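Local coordinates for hydrolase (Burkholderia cenocepacia, PDB 4QKU), which probably hydrolyses fumarylacetoacetate to fumarate and acetoacetate, the last step of phenylalanine and tyrosine breakdown, as a metal-dependent enzyme of the FAH family, at residues B[25-30]-B[110-115]; B[41-46]-B[57-62]; B[252-257]-B[280-285]; B[295-300]-B[315-320]; B[413-418]-B[429-434]. One frame throughout, in Å; residues are numbered along the deposited sequence.

Overall arrangement
Close to the N terminus, residues 25-30 pair with 110-115 and close a loop of some eighty residues; nested inside it, contact 2 joins the strands of the hairpin 44-49 and 55-60. The two touch through Leu60, which packs on Ile27 and Phe112. The remaining contacts follow in series. Contact 3 joins the neighbouring strands 248-259 and 280-288 of a mixed sheet and carries the sodium site, while Trp285 from its far end packs on contact 2 and so ties the N-terminal hairpin to the C-terminal region. Contact 4 closes a short loop at the margin of a second mixed sheet. Contact 5, a hairpin of that sheet, lies against contact 3 and touches contact 4 through Trp418 and Ile320.

Contact 1. Residues B[25-30]-B[110-115]; sequences SWIETA and ALFSRD
Trp26 and Phe112 carry the apolar part of this contact, a meeting of two chain segments that have only a single backbone bridge, Ser25 with Ser113, between them. The six-membered ring of Trp26 and the ring of Phe112 have planes 30° apart but are slid so that they barely overlap; the closest approach is Trp26 CZ2 to Phe112 CD1 at 3.3 Å. Ile27 brings CD1 to within 3.5 Å of that same Phe112 CD1.

Hydrogen bonds fix both partners. Trp26 NE1 donates in the plane of its ring to Leu111 O (3.1 Å), meeting a lone pair in the carbonyl plane, which settles the rotation of the indole. Phe112 O takes Ser25 OG at 2.6 Å and, weakly, the backbone N of Trp26. With chi1 at -167°, Ser25 OG lies opposite its own backbone N; it also accepts from Ile27 N, making an ST turn.

The charged part lies at the surface. Arg114 and Glu28 form a salt bridge of 2.9 Å, NH1 meeting the syn lone pair of Glu28 OE1, with carboxylate and guanidinium nearly coplanar. A water joins Glu28 OE2 to Arg114 NH2 and gives the pair a second link.

Leu119 of helix 117-120 touches Trp26, Leu111 and Phe112, while Leu60 of strand 55-60 and Leu130 of strand 130-132 both pack against Ile27 and Phe112.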
# COMPACT_ATOMS: atom_id res chain seq x y z
N SER B 25 28.28 -27.43 -8.97
CA SER B 25 28.10 -26.99 -10.34
C SER B 25 29.39 -26.97 -11.18
O SER B 25 30.51 -26.85 -10.66
CB SER B 25 27.48 -25.61 -10.35
OG SER B 25 27.03 -25.27 -11.65
N TRP B 26 29.21 -27.10 -12.50
CA TRP B 26 30.31 -26.88 -13.46
C TRP B 26 30.57 -25.35 -13.66
O TRP B 26 31.58 -24.95 -14.27
CB TRP B 26 30.04 -27.57 -14.80
CG TRP B 26 28.67 -27.36 -15.37
CD1 TRP B 26 27.61 -28.22 -15.30
CD2 TRP B 26 28.21 -26.24 -16.11
NE1 TRP B 26 26.52 -27.70 -15.95
CE2 TRP B 26 26.86 -26.48 -16.46
CE3 TRP B 26 28.81 -25.05 -16.53
CZ2 TRP B 26 26.12 -25.58 -17.20
CZ3 TRP B 26 28.04 -24.15 -17.27
CH2 TRP B 26 26.72 -24.43 -17.59
N ILE B 27 29.69 -24.52 -13.12
CA ILE B 27 30.03 -23.13 -12.87
C ILE B 27 30.79 -23.10 -11.57
O ILE B 27 30.19 -23.10 -10.48
CB ILE B 27 28.76 -22.25 -12.82
CG1 ILE B 27 28.18 -22.20 -14.23
CG2 ILE B 27 29.07 -20.85 -12.34
CD1 ILE B 27 26.73 -21.81 -14.26
N GLU B 28 32.11 -23.06 -11.70
CA GLU B 28 33.02 -23.29 -10.59
C GLU B 28 32.93 -22.25 -9.47
O GLU B 28 33.14 -22.58 -8.31
CB GLU B 28 34.48 -23.36 -11.10
CG GLU B 28 35.46 -23.96 -10.08
CD GLU B 28 35.09 -25.38 -9.64
OE1 GLU B 28 34.82 -26.25 -10.53
OE2 GLU B 28 35.09 -25.64 -8.41
N THR B 29 32.59 -21.02 -9.80
CA THR B 29 32.48 -19.99 -8.77
C THR B 29 31.38 -20.28 -7.75
O THR B 29 31.41 -19.78 -6.63
CB THR B 29 32.27 -18.59 -9.37
OG1 THR B 29 31.15 -18.60 -10.27
CG2 THR B 29 33.55 -18.16 -10.10
N ALA B 30 30.42 -21.12 -8.14
CA ALA B 30 29.35 -21.52 -7.26
C ALA B 30 29.84 -22.38 -6.14
O ALA B 30 29.27 -22.38 -5.05
CB ALA B 30 28.28 -22.27 -8.05
N ALA B 110 19.44 -29.73 -11.99
CA ALA B 110 19.89 -30.87 -12.78
C ALA B 110 20.81 -30.41 -13.89
O ALA B 110 21.87 -30.94 -14.08
CB ALA B 110 18.70 -31.63 -13.36
N LEU B 111 20.40 -29.38 -14.58
CA LEU B 111 21.18 -28.86 -15.71
C LEU B 111 22.56 -28.31 -15.33
O LEU B 111 23.51 -28.45 -16.09
CB LEU B 111 20.36 -27.76 -16.41
CG LEU B 111 20.90 -27.37 -17.79
CD1 LEU B 111 20.80 -28.55 -18.75
CD2 LEU B 111 20.17 -26.15 -18.32
N PHE B 112 22.65 -27.67 -14.16
CA PHE B 112 23.88 -27.00 -13.77
C PHE B 112 24.70 -27.81 -12.82
O PHE B 112 25.74 -27.36 -12.37
CB PHE B 112 23.58 -25.61 -13.19
CG PHE B 112 23.16 -24.63 -14.23
CD1 PHE B 112 24.09 -24.03 -15.05
CD2 PHE B 112 21.81 -24.34 -14.43
CE1 PHE B 112 23.72 -23.15 -16.04
CE2 PHE B 112 21.43 -23.46 -15.42
CZ PHE B 112 22.39 -22.85 -16.23
N SER B 113 24.24 -29.04 -12.55
CA SER B 113 25.04 -30.03 -11.83
C SER B 113 26.29 -30.42 -12.62
O SER B 113 26.22 -30.71 -13.82
CB SER B 113 24.22 -31.28 -11.56
OG SER B 113 23.41 -31.11 -10.44
N ARG B 114 27.40 -30.53 -11.90
CA ARG B 114 28.71 -30.65 -12.53
C ARG B 114 28.80 -31.69 -13.66
O ARG B 114 29.55 -31.51 -14.62
CB ARG B 114 29.77 -30.96 -11.48
CG ARG B 114 31.16 -30.51 -11.89
CD ARG B 114 32.30 -31.25 -11.20
NE ARG B 114 32.47 -30.88 -9.80
CZ ARG B 114 33.15 -29.82 -9.39
NH1 ARG B 114 33.72 -28.97 -10.26
NH2 ARG B 114 33.25 -29.60 -8.08
N ASP B 115 28.04 -32.78 -13.51
CA ASP B 115 28.12 -33.93 -14.39
C ASP B 115 27.15 -33.92 -15.57
O ASP B 115 27.22 -34.82 -16.42
CB ASP B 115 27.93 -35.20 -13.58
CG ASP B 115 29.05 -35.43 -12.58
OD1 ASP B 115 30.12 -34.78 -12.71
OD2 ASP B 115 28.87 -36.28 -11.67
O HOH W 1 34.53 -27.44 -6.68

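Contact 2. Residues B[41-46]-B[57-62]; sequences NLPFGI and GVALGD
Val58, with CG1 opposite its backbone N (chi1 168°), spreads its two methyls toward two partners in 41-46. CG2 lies over the face of the Phe44 ring, 4.0 Å from the ring centroid and 29° off its normal, a CH-pi contact; CG1 reaches Leu42 CD2 at 3.7 Å. Phe44 holds its ring on the backbone-N side (chi1 -71°), and the side chains of Phe44 and Val58 run side by side in the same direction. Leu42 CD2 also meets Leu60 CD1, from a side chain that lies alongside and points the same way. Pro43 CG also packs on Ala59 CB at 3.9 Å.

The backbones pair through Gly45 and Gly57, a hydrogen-bonded antiparallel pair: Gly45 N gives to Gly57 O at 2.8 Å, and Gly57 N gives to Gly45 O at 2.7 Å. Beyond the non-hydrogen-bonded pair Phe44 and Val58 the strands part, and the bond from Ala59 N to Pro43 O is weak. Farther on, a water takes over, accepting from Leu42 N and donating to Ala59 O (2.8 Å each).

Val104 and Leu108 of helix 98-111 cover Phe44 and Val58 respectively, while Trp285 packs on Pro43 and Ala59. The contact is thus the open end of a beta hairpin, strands 44-49 and 55-60, within the antiparallel sheet of the N-terminal region.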
# COMPACT_ATOMS: atom_id res chain seq x y z
N ASN B 41 21.21 -22.87 -3.65
CA ASN B 41 20.40 -21.68 -3.42
C ASN B 41 19.44 -21.45 -4.56
O ASN B 41 18.27 -21.80 -4.45
CB ASN B 41 21.33 -20.48 -3.22
CG ASN B 41 20.59 -19.23 -2.85
OD1 ASN B 41 19.37 -19.23 -2.71
ND2 ASN B 41 21.35 -18.15 -2.64
N LEU B 42 19.93 -20.89 -5.67
CA LEU B 42 19.09 -20.63 -6.86
C LEU B 42 17.93 -19.63 -6.62
O LEU B 42 16.77 -19.97 -6.77
CB LEU B 42 18.55 -21.93 -7.44
CG LEU B 42 19.61 -22.91 -7.92
CD1 LEU B 42 18.98 -24.27 -8.18
CD2 LEU B 42 20.34 -22.44 -9.16
N PRO B 43 18.28 -18.40 -6.22
CA PRO B 43 17.26 -17.38 -5.97
C PRO B 43 16.81 -16.79 -7.29
O PRO B 43 17.53 -16.86 -8.27
CB PRO B 43 18.01 -16.33 -5.16
CG PRO B 43 19.38 -16.38 -5.77
CD PRO B 43 19.64 -17.83 -6.12
N PHE B 44 15.62 -16.20 -7.29
CA PHE B 44 15.08 -15.60 -8.49
C PHE B 44 15.22 -14.10 -8.45
O PHE B 44 15.12 -13.48 -7.38
CB PHE B 44 13.62 -15.99 -8.64
CG PHE B 44 13.42 -17.41 -8.99
CD1 PHE B 44 13.37 -18.38 -8.01
CD2 PHE B 44 13.27 -17.79 -10.33
CE1 PHE B 44 13.16 -19.71 -8.35
CE2 PHE B 44 13.08 -19.10 -10.67
CZ PHE B 44 13.02 -20.06 -9.69
N GLY B 45 15.45 -13.50 -9.61
CA GLY B 45 15.55 -12.03 -9.71
C GLY B 45 15.25 -11.51 -11.10
O GLY B 45 14.87 -12.29 -11.99
N ILE B 46 15.38 -10.20 -11.25
CA ILE B 46 15.13 -9.52 -12.51
C ILE B 46 16.36 -8.71 -12.82
O ILE B 46 16.86 -7.95 -11.98
CB ILE B 46 13.92 -8.56 -12.41
CG1 ILE B 46 12.63 -9.34 -12.15
CG2 ILE B 46 13.81 -7.70 -13.66
CD1 ILE B 46 12.16 -10.16 -13.34
N GLY B 57 15.83 -13.83 -14.04
CA GLY B 57 17.09 -14.57 -13.94
C GLY B 57 17.29 -15.27 -12.61
O GLY B 57 16.54 -15.05 -11.66
N VAL B 58 18.26 -16.18 -12.57
CA VAL B 58 18.61 -16.95 -11.35
C VAL B 58 20.13 -16.87 -11.17
O VAL B 58 20.90 -17.08 -12.12
CB VAL B 58 18.17 -18.40 -11.45
CG1 VAL B 58 18.79 -19.26 -10.34
CG2 VAL B 58 16.66 -18.50 -11.39
N ALA B 59 20.55 -16.51 -9.96
CA ALA B 59 21.94 -16.34 -9.64
C ALA B 59 22.57 -17.69 -9.41
O ALA B 59 21.97 -18.56 -8.79
CB ALA B 59 22.10 -15.51 -8.37
N LEU B 60 23.78 -17.86 -9.92
CA LEU B 60 24.56 -19.06 -9.68
C LEU B 60 26.03 -18.67 -9.82
O LEU B 60 26.45 -18.18 -10.88
CB LEU B 60 24.18 -20.15 -10.70
CG LEU B 60 24.77 -21.53 -10.47
CD1 LEU B 60 24.45 -22.08 -9.09
CD2 LEU B 60 24.30 -22.51 -11.53
N GLY B 61 26.81 -18.90 -8.77
CA GLY B 61 28.20 -18.44 -8.74
C GLY B 61 28.21 -16.95 -9.00
O GLY B 61 27.44 -16.20 -8.40
N ASP B 62 29.06 -16.51 -9.92
CA ASP B 62 29.18 -15.10 -10.26
C ASP B 62 28.40 -14.78 -11.54
O ASP B 62 28.60 -13.74 -12.14
CB ASP B 62 30.67 -14.69 -10.40
CG ASP B 62 31.37 -15.33 -11.61
OD1 ASP B 62 30.74 -16.06 -12.41
OD2 ASP B 62 32.60 -15.10 -11.78
O HOH W 2 22.41 -19.74 -6.28

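Contact 3. Residues B[252-257]-B[280-285]; sequences VLLNDW and TTISPW. With NA (sodium ion), chain H.
Trp257 reaches across to Thr281 with its indole. Its CB lies 4.0 Å from the sodium ion; CD1 comes to 3.9 Å from Thr280 CA; NE1 then donates to Thr281 OG1 at 2.9 Å, in the ring plane and almost straight (176°). Farther out, Trp257 CZ2 lies 4.2 Å from Thr281 OG1, and the indole also touches Ile221 and Ile435. Over one ring face sits ND2 of Asn255, whose OD1 accepts from the backbone N of Glu222.

Behind this side chain the strands pair antiparallel, Asn255 and Thr281 exchanging two backbone bonds. At the other end Ser283 clasps Leu253 twice: its N donates to Leu253 O, while its OG, between backbone N and carbonyl carbon (chi1 54°), accepts from Leu253 N at 2.8 Å. On the sheet face of Leu254 and Ile282, Leu254 CG meets Ile282 CG2 at 4.0 Å.

At the Trp257 end a sodium ion is held by Asp256 OD1 (2.4 Å), Trp257 O and Thr280 OG1 (2.8 Å), with Lys276 O and Ala279 O. Asp256, Lys276 and Thr280 are predicted to bind magnesium; the carboxylates of Glu222 and Asp149 near Asp256 OD2 are consistent with the predicted calcium site of this FAH-family protein.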
# COMPACT_ATOMS: atom_id res chain seq x y z
N VAL B 252 13.80 -11.75 1.22
CA VAL B 252 14.81 -10.79 0.83
C VAL B 252 15.26 -10.04 2.07
O VAL B 252 14.60 -10.11 3.13
CB VAL B 252 14.27 -9.75 -0.19
CG1 VAL B 252 13.93 -10.40 -1.53
CG2 VAL B 252 13.07 -8.98 0.36
N LEU B 253 16.34 -9.27 1.93
CA LEU B 253 16.76 -8.38 3.00
C LEU B 253 16.05 -7.07 2.79
O LEU B 253 15.74 -6.69 1.65
CB LEU B 253 18.26 -8.16 2.97
CG LEU B 253 19.10 -9.43 3.02
CD1 LEU B 253 20.56 -9.10 2.81
CD2 LEU B 253 18.92 -10.12 4.35
N LEU B 254 15.82 -6.35 3.88
CA LEU B 254 14.97 -5.16 3.85
C LEU B 254 15.51 -4.10 4.81
O LEU B 254 15.62 -4.34 5.99
CB LEU B 254 13.54 -5.55 4.21
CG LEU B 254 12.42 -4.48 4.07
CD1 LEU B 254 11.07 -5.16 3.89
CD2 LEU B 254 12.33 -3.56 5.28
N ASN B 255 15.87 -2.94 4.25
CA ASN B 255 16.31 -1.83 5.01
C ASN B 255 15.18 -0.84 5.04
O ASN B 255 14.89 -0.19 4.03
CB ASN B 255 17.56 -1.20 4.41
CG ASN B 255 18.16 -0.12 5.31
OD1 ASN B 255 17.55 0.28 6.31
ND2 ASN B 255 19.35 0.35 4.95
N ASP B 256 14.54 -0.72 6.20
CA ASP B 256 13.45 0.21 6.34
C ASP B 256 13.99 1.52 6.85
O ASP B 256 13.89 1.83 8.04
CB ASP B 256 12.36 -0.29 7.28
CG ASP B 256 11.18 0.68 7.37
OD1 ASP B 256 11.02 1.51 6.44
OD2 ASP B 256 10.45 0.66 8.37
N TRP B 257 14.57 2.29 5.93
CA TRP B 257 15.15 3.57 6.29
C TRP B 257 14.16 4.38 7.08
O TRP B 257 12.99 4.47 6.69
CB TRP B 257 15.54 4.36 5.06
CG TRP B 257 16.43 3.65 4.06
CD1 TRP B 257 16.03 2.99 2.92
CD2 TRP B 257 17.84 3.57 4.10
NE1 TRP B 257 17.12 2.51 2.27
CE2 TRP B 257 18.24 2.87 2.96
CE3 TRP B 257 18.81 4.06 4.98
CZ2 TRP B 257 19.57 2.64 2.68
CZ3 TRP B 257 20.14 3.84 4.68
CH2 TRP B 257 20.51 3.12 3.55
N THR B 280 12.55 2.64 1.17
CA THR B 280 12.73 1.35 1.77
C THR B 280 13.45 0.56 0.69
O THR B 280 13.07 0.63 -0.48
CB THR B 280 11.38 0.70 2.11
OG1 THR B 280 10.69 1.53 3.05
CG2 THR B 280 11.57 -0.68 2.73
N THR B 281 14.51 -0.13 1.08
CA THR B 281 15.36 -0.82 0.14
C THR B 281 15.31 -2.32 0.41
O THR B 281 15.34 -2.75 1.57
CB THR B 281 16.84 -0.35 0.24
OG1 THR B 281 16.94 1.03 -0.16
CG2 THR B 281 17.78 -1.19 -0.64
N ILE B 282 15.21 -3.11 -0.66
CA ILE B 282 15.25 -4.54 -0.54
C ILE B 282 16.34 -5.07 -1.44
O ILE B 282 16.66 -4.43 -2.45
CB ILE B 282 13.89 -5.22 -0.85
CG1 ILE B 282 13.42 -4.98 -2.28
CG2 ILE B 282 12.82 -4.79 0.14
CD1 ILE B 282 12.53 -6.08 -2.80
N SER B 283 16.92 -6.22 -1.07
CA SER B 283 17.91 -6.88 -1.90
C SER B 283 17.24 -7.46 -3.14
O SER B 283 16.03 -7.69 -3.14
CB SER B 283 18.57 -8.03 -1.11
OG SER B 283 17.61 -8.94 -0.58
N PRO B 284 18.00 -7.65 -4.22
CA PRO B 284 17.35 -7.98 -5.49
C PRO B 284 16.96 -9.42 -5.65
O PRO B 284 16.01 -9.70 -6.38
CB PRO B 284 18.40 -7.60 -6.53
CG PRO B 284 19.67 -7.68 -5.81
CD PRO B 284 19.40 -7.26 -4.41
N TRP B 285 17.68 -10.33 -4.99
CA TRP B 285 17.48 -11.75 -5.22
C TRP B 285 16.53 -12.36 -4.23
O TRP B 285 16.77 -12.32 -3.02
CB TRP B 285 18.83 -12.46 -5.10
CG TRP B 285 19.79 -12.09 -6.17
CD1 TRP B 285 20.97 -11.38 -6.02
CD2 TRP B 285 19.71 -12.44 -7.55
NE1 TRP B 285 21.62 -11.29 -7.24
CE2 TRP B 285 20.86 -11.92 -8.19
CE3 TRP B 285 18.78 -13.15 -8.32
CZ2 TRP B 285 21.10 -12.08 -9.55
CZ3 TRP B 285 19.02 -13.31 -9.68
CH2 TRP B 285 20.17 -12.78 -10.28
NA NA H . 11.64 3.31 5.00

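Contact 4. Residues B[295-300]-B[315-320]; sequences FRVAQP and KHAFDI
Arg296 lies alongside Phe318 and crosses Lys315 where strand 296-297 pairs antiparallel with the start of strand 317-327, at the margin of a mixed beta sheet. Extended through CG and CD and bent at chi3, the arginine brings NH1 to Lys315 O, a 2.7 Å bond lying in both the carbonyl and the guanidinium planes. Phe318 CZ sits over one face of the guanidinium, toward its rim, at 3.7 Å from Arg296 NH2; the two planes stand 68° apart, with NH2 near the edge of the ring. Glu245 and Glu293 form salt bridges with NH2 and NE respectively, so the flat group is held from several directions.

Lys315 uses the base of its side chain: CB lies 3.5 Å from Val297 O and 3.8 Å from Arg296 CG, while the extended remainder leads away from the contact.

Val297 forms the hydrogen-bonded pair with Ala317, giving N to Ala317 O at 2.9 Å and accepting from Ala317 N, and its CG2 touches Ala317 CB. Two residues beyond the strand, Gln299 folds back at chi2 (-88°), and its OE1 takes the backbone N of His316 at 2.8 Å, with the N-H tilted 34° from the amide's carbonyl plane.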
# COMPACT_ATOMS: atom_id res chain seq x y z
N PHE B 295 17.64 -24.83 6.86
CA PHE B 295 17.95 -23.93 7.96
C PHE B 295 16.74 -23.63 8.83
O PHE B 295 16.75 -22.71 9.64
CB PHE B 295 18.59 -22.67 7.37
CG PHE B 295 19.68 -22.99 6.40
CD1 PHE B 295 20.92 -23.37 6.87
CD2 PHE B 295 19.43 -23.03 5.04
CE1 PHE B 295 21.92 -23.73 5.98
CE2 PHE B 295 20.41 -23.37 4.14
CZ PHE B 295 21.67 -23.73 4.61
N ARG B 296 15.70 -24.43 8.68
CA ARG B 296 14.49 -24.32 9.49
C ARG B 296 14.83 -24.71 10.91
O ARG B 296 15.46 -25.74 11.11
CB ARG B 296 13.45 -25.27 8.90
CG ARG B 296 12.13 -25.34 9.62
CD ARG B 296 11.22 -26.32 8.90
NE ARG B 296 10.83 -25.83 7.59
CZ ARG B 296 9.87 -24.93 7.38
NH1 ARG B 296 9.19 -24.39 8.39
NH2 ARG B 296 9.61 -24.53 6.14
N VAL B 297 14.50 -23.88 11.89
CA VAL B 297 14.78 -24.20 13.30
C VAL B 297 13.61 -23.86 14.19
O VAL B 297 12.67 -23.22 13.77
CB VAL B 297 16.06 -23.50 13.83
CG1 VAL B 297 17.32 -24.02 13.13
CG2 VAL B 297 15.95 -21.98 13.70
N ALA B 298 13.71 -24.29 15.45
CA ALA B 298 12.66 -24.04 16.44
C ALA B 298 12.60 -22.56 16.77
O ALA B 298 13.58 -21.95 17.17
CB ALA B 298 12.92 -24.85 17.71
N GLN B 299 11.40 -21.98 16.62
CA GLN B 299 11.16 -20.58 17.01
C GLN B 299 11.21 -20.45 18.53
O GLN B 299 11.17 -21.46 19.23
CB GLN B 299 9.81 -20.10 16.51
CG GLN B 299 8.63 -20.90 17.00
CD GLN B 299 8.31 -22.07 16.09
OE1 GLN B 299 9.16 -22.55 15.34
NE2 GLN B 299 7.06 -22.56 16.17
N PRO B 300 11.34 -19.22 19.05
CA PRO B 300 11.39 -19.06 20.51
C PRO B 300 10.09 -19.49 21.15
O PRO B 300 9.04 -19.47 20.48
CB PRO B 300 11.59 -17.55 20.70
CG PRO B 300 12.16 -17.06 19.43
CD PRO B 300 11.69 -17.98 18.34
N LYS B 315 8.57 -26.39 13.39
CA LYS B 315 9.64 -25.43 13.36
C LYS B 315 9.33 -24.44 12.27
O LYS B 315 9.15 -24.82 11.10
CB LYS B 315 10.95 -26.16 13.10
CG LYS B 315 11.22 -27.23 14.13
CD LYS B 315 12.48 -28.03 13.83
CE LYS B 315 12.80 -28.97 14.98
NZ LYS B 315 14.18 -29.52 14.86
N HIS B 316 9.24 -23.17 12.63
CA HIS B 316 8.89 -22.16 11.67
C HIS B 316 9.81 -20.94 11.69
O HIS B 316 9.49 -19.94 11.06
CB HIS B 316 7.44 -21.75 11.87
CG HIS B 316 6.47 -22.87 11.67
ND1 HIS B 316 6.02 -23.25 10.42
CD2 HIS B 316 5.90 -23.73 12.54
CE1 HIS B 316 5.23 -24.30 10.53
NE2 HIS B 316 5.12 -24.60 11.81
N ALA B 317 10.95 -21.04 12.38
CA ALA B 317 11.97 -20.00 12.37
C ALA B 317 13.05 -20.38 11.37
O ALA B 317 13.10 -21.52 10.96
CB ALA B 317 12.58 -19.84 13.75
N PHE B 318 13.91 -19.44 10.97
CA PHE B 318 15.03 -19.74 10.07
C PHE B 318 16.30 -19.14 10.60
O PHE B 318 16.31 -18.05 11.15
CB PHE B 318 14.74 -19.27 8.66
CG PHE B 318 13.62 -20.01 8.02
CD1 PHE B 318 12.31 -19.62 8.23
CD2 PHE B 318 13.85 -21.14 7.27
CE1 PHE B 318 11.25 -20.34 7.70
CE2 PHE B 318 12.80 -21.86 6.72
CZ PHE B 318 11.50 -21.45 6.93
N ASP B 319 17.38 -19.90 10.41
CA ASP B 319 18.70 -19.59 10.94
C ASP B 319 19.45 -18.76 9.89
O ASP B 319 20.15 -19.29 9.03
CB ASP B 319 19.41 -20.91 11.22
CG ASP B 319 20.76 -20.75 11.88
OD1 ASP B 319 21.24 -19.64 12.12
OD2 ASP B 319 21.37 -21.81 12.14
N ILE B 320 19.28 -17.46 9.95
CA ILE B 320 19.88 -16.58 8.95
C ILE B 320 20.74 -15.60 9.71
O ILE B 320 20.21 -14.75 10.43
CB ILE B 320 18.83 -15.80 8.15
CG1 ILE B 320 17.86 -16.76 7.45
CG2 ILE B 320 19.51 -14.94 7.10
CD1 ILE B 320 16.67 -16.08 6.81

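Contact 5. Residues B[413-418]-B[429-434]; sequences LTLAGW and GTCAGR
Leu415 and Cys431 face one another across a beta hairpin, strands 412-421 and 424-436, whose antiparallel arms belong to a mixed sheet of the C-terminal region. They form a hydrogen-bonded pair, and their CB atoms stand 3.8 Å apart on the same side of the sheet. From there the two side chains stay in touch: Cys431, with SG opposite its backbone N (chi1 172°), places the sulfur 4.0 Å from Leu415 CD2. This face turns toward the strands of the metal-bearing sheet, where Cys431 packs on Leu253, Asn255, Thr281 and Ser283, and Leu415 on Asn255 and Leu223. Leu413, on the same face, touches Trp257 and Ile221.

The other face carries Thr414, Thr430 and Ala432. Thr414 is turned so that its two branches part: CG2, opposite the backbone N, meets Thr430 CB at 3.8 Å, whereas OG1, on the backbone-N side, lies 4.0 Å from Ala432 CB. Contact between the threonines is therefore made through carbon, methyl against CB and methyl, and not between their hydroxyls. Thr325 of strand 317-327 touches Thr414 from the neighbouring strand.

Backbone bonds hold these side chains in register. Leu413 and Gly433 form one reciprocal pair and Leu415 and Cys431 another; Cys431 N gives to Leu415 O at 2.9 Å, and Leu415 N to Cys431 O at 3.0 Å. A water bridges the two strands as well, donating to Leu413 O at 2.9 Å and to Cys431 O at 2.6 Å.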
# COMPACT_ATOMS: atom_id res chain seq x y z
N LEU B 413 25.25 2.26 3.64
CA LEU B 413 24.75 1.23 4.58
C LEU B 413 24.44 -0.02 3.83
O LEU B 413 23.75 0.02 2.82
CB LEU B 413 23.50 1.71 5.29
CG LEU B 413 23.69 2.63 6.51
CD1 LEU B 413 24.33 1.86 7.66
CD2 LEU B 413 24.50 3.89 6.19
N THR B 414 24.97 -1.14 4.31
CA THR B 414 24.77 -2.42 3.65
C THR B 414 24.21 -3.47 4.62
O THR B 414 24.68 -3.62 5.74
CB THR B 414 26.08 -2.92 2.99
OG1 THR B 414 26.65 -1.86 2.21
CG2 THR B 414 25.81 -4.08 2.06
N LEU B 415 23.19 -4.18 4.18
CA LEU B 415 22.67 -5.34 4.89
C LEU B 415 23.17 -6.55 4.14
O LEU B 415 23.16 -6.55 2.90
CB LEU B 415 21.15 -5.37 4.85
CG LEU B 415 20.32 -4.64 5.92
CD1 LEU B 415 20.81 -3.22 6.17
CD2 LEU B 415 18.86 -4.63 5.50
N ALA B 416 23.61 -7.56 4.87
CA ALA B 416 23.96 -8.83 4.29
C ALA B 416 23.32 -9.93 5.14
O ALA B 416 23.09 -9.75 6.32
CB ALA B 416 25.47 -9.01 4.24
N GLY B 417 23.10 -11.08 4.52
CA GLY B 417 22.53 -12.20 5.24
C GLY B 417 22.84 -13.51 4.56
O GLY B 417 23.00 -13.58 3.34
N TRP B 418 22.91 -14.57 5.35
CA TRP B 418 23.26 -15.87 4.81
C TRP B 418 23.02 -16.98 5.81
O TRP B 418 23.03 -16.76 7.04
CB TRP B 418 24.75 -15.89 4.39
CG TRP B 418 25.69 -15.88 5.56
CD1 TRP B 418 26.19 -16.97 6.20
CD2 TRP B 418 26.19 -14.74 6.26
NE1 TRP B 418 27.00 -16.58 7.24
CE2 TRP B 418 27.02 -15.21 7.30
CE3 TRP B 418 26.05 -13.35 6.09
CZ2 TRP B 418 27.69 -14.36 8.18
CZ3 TRP B 418 26.70 -12.49 6.97
CH2 TRP B 418 27.50 -12.99 8.00
N GLY B 429 22.85 -12.11 -0.89
CA GLY B 429 23.50 -10.99 -1.56
C GLY B 429 23.54 -9.79 -0.62
O GLY B 429 23.64 -9.95 0.63
N THR B 430 23.45 -8.59 -1.20
CA THR B 430 23.44 -7.40 -0.38
C THR B 430 22.25 -6.50 -0.64
O THR B 430 21.59 -6.54 -1.70
CB THR B 430 24.71 -6.55 -0.57
OG1 THR B 430 24.84 -6.18 -1.94
CG2 THR B 430 25.96 -7.31 -0.09
N CYS B 431 22.01 -5.66 0.36
CA CYS B 431 20.95 -4.68 0.35
C CYS B 431 21.57 -3.35 0.74
O CYS B 431 21.66 -3.03 1.92
CB CYS B 431 19.87 -5.12 1.32
SG CYS B 431 18.58 -3.93 1.60
N ALA B 432 21.99 -2.58 -0.25
CA ALA B 432 22.86 -1.41 -0.04
C ALA B 432 22.20 -0.12 -0.45
O ALA B 432 21.23 -0.09 -1.21
CB ALA B 432 24.14 -1.55 -0.84
N GLY B 433 22.73 0.97 0.08
CA GLY B 433 22.34 2.30 -0.38
C GLY B 433 23.22 3.39 0.17
O GLY B 433 23.63 3.32 1.33
N ARG B 434 23.50 4.39 -0.67
CA ARG B 434 24.30 5.55 -0.26
C ARG B 434 23.35 6.77 -0.11
O ARG B 434 22.44 7.00 -0.92
CB ARG B 434 25.47 5.80 -1.23
O HOH W 3 20.93 -0.65 2.63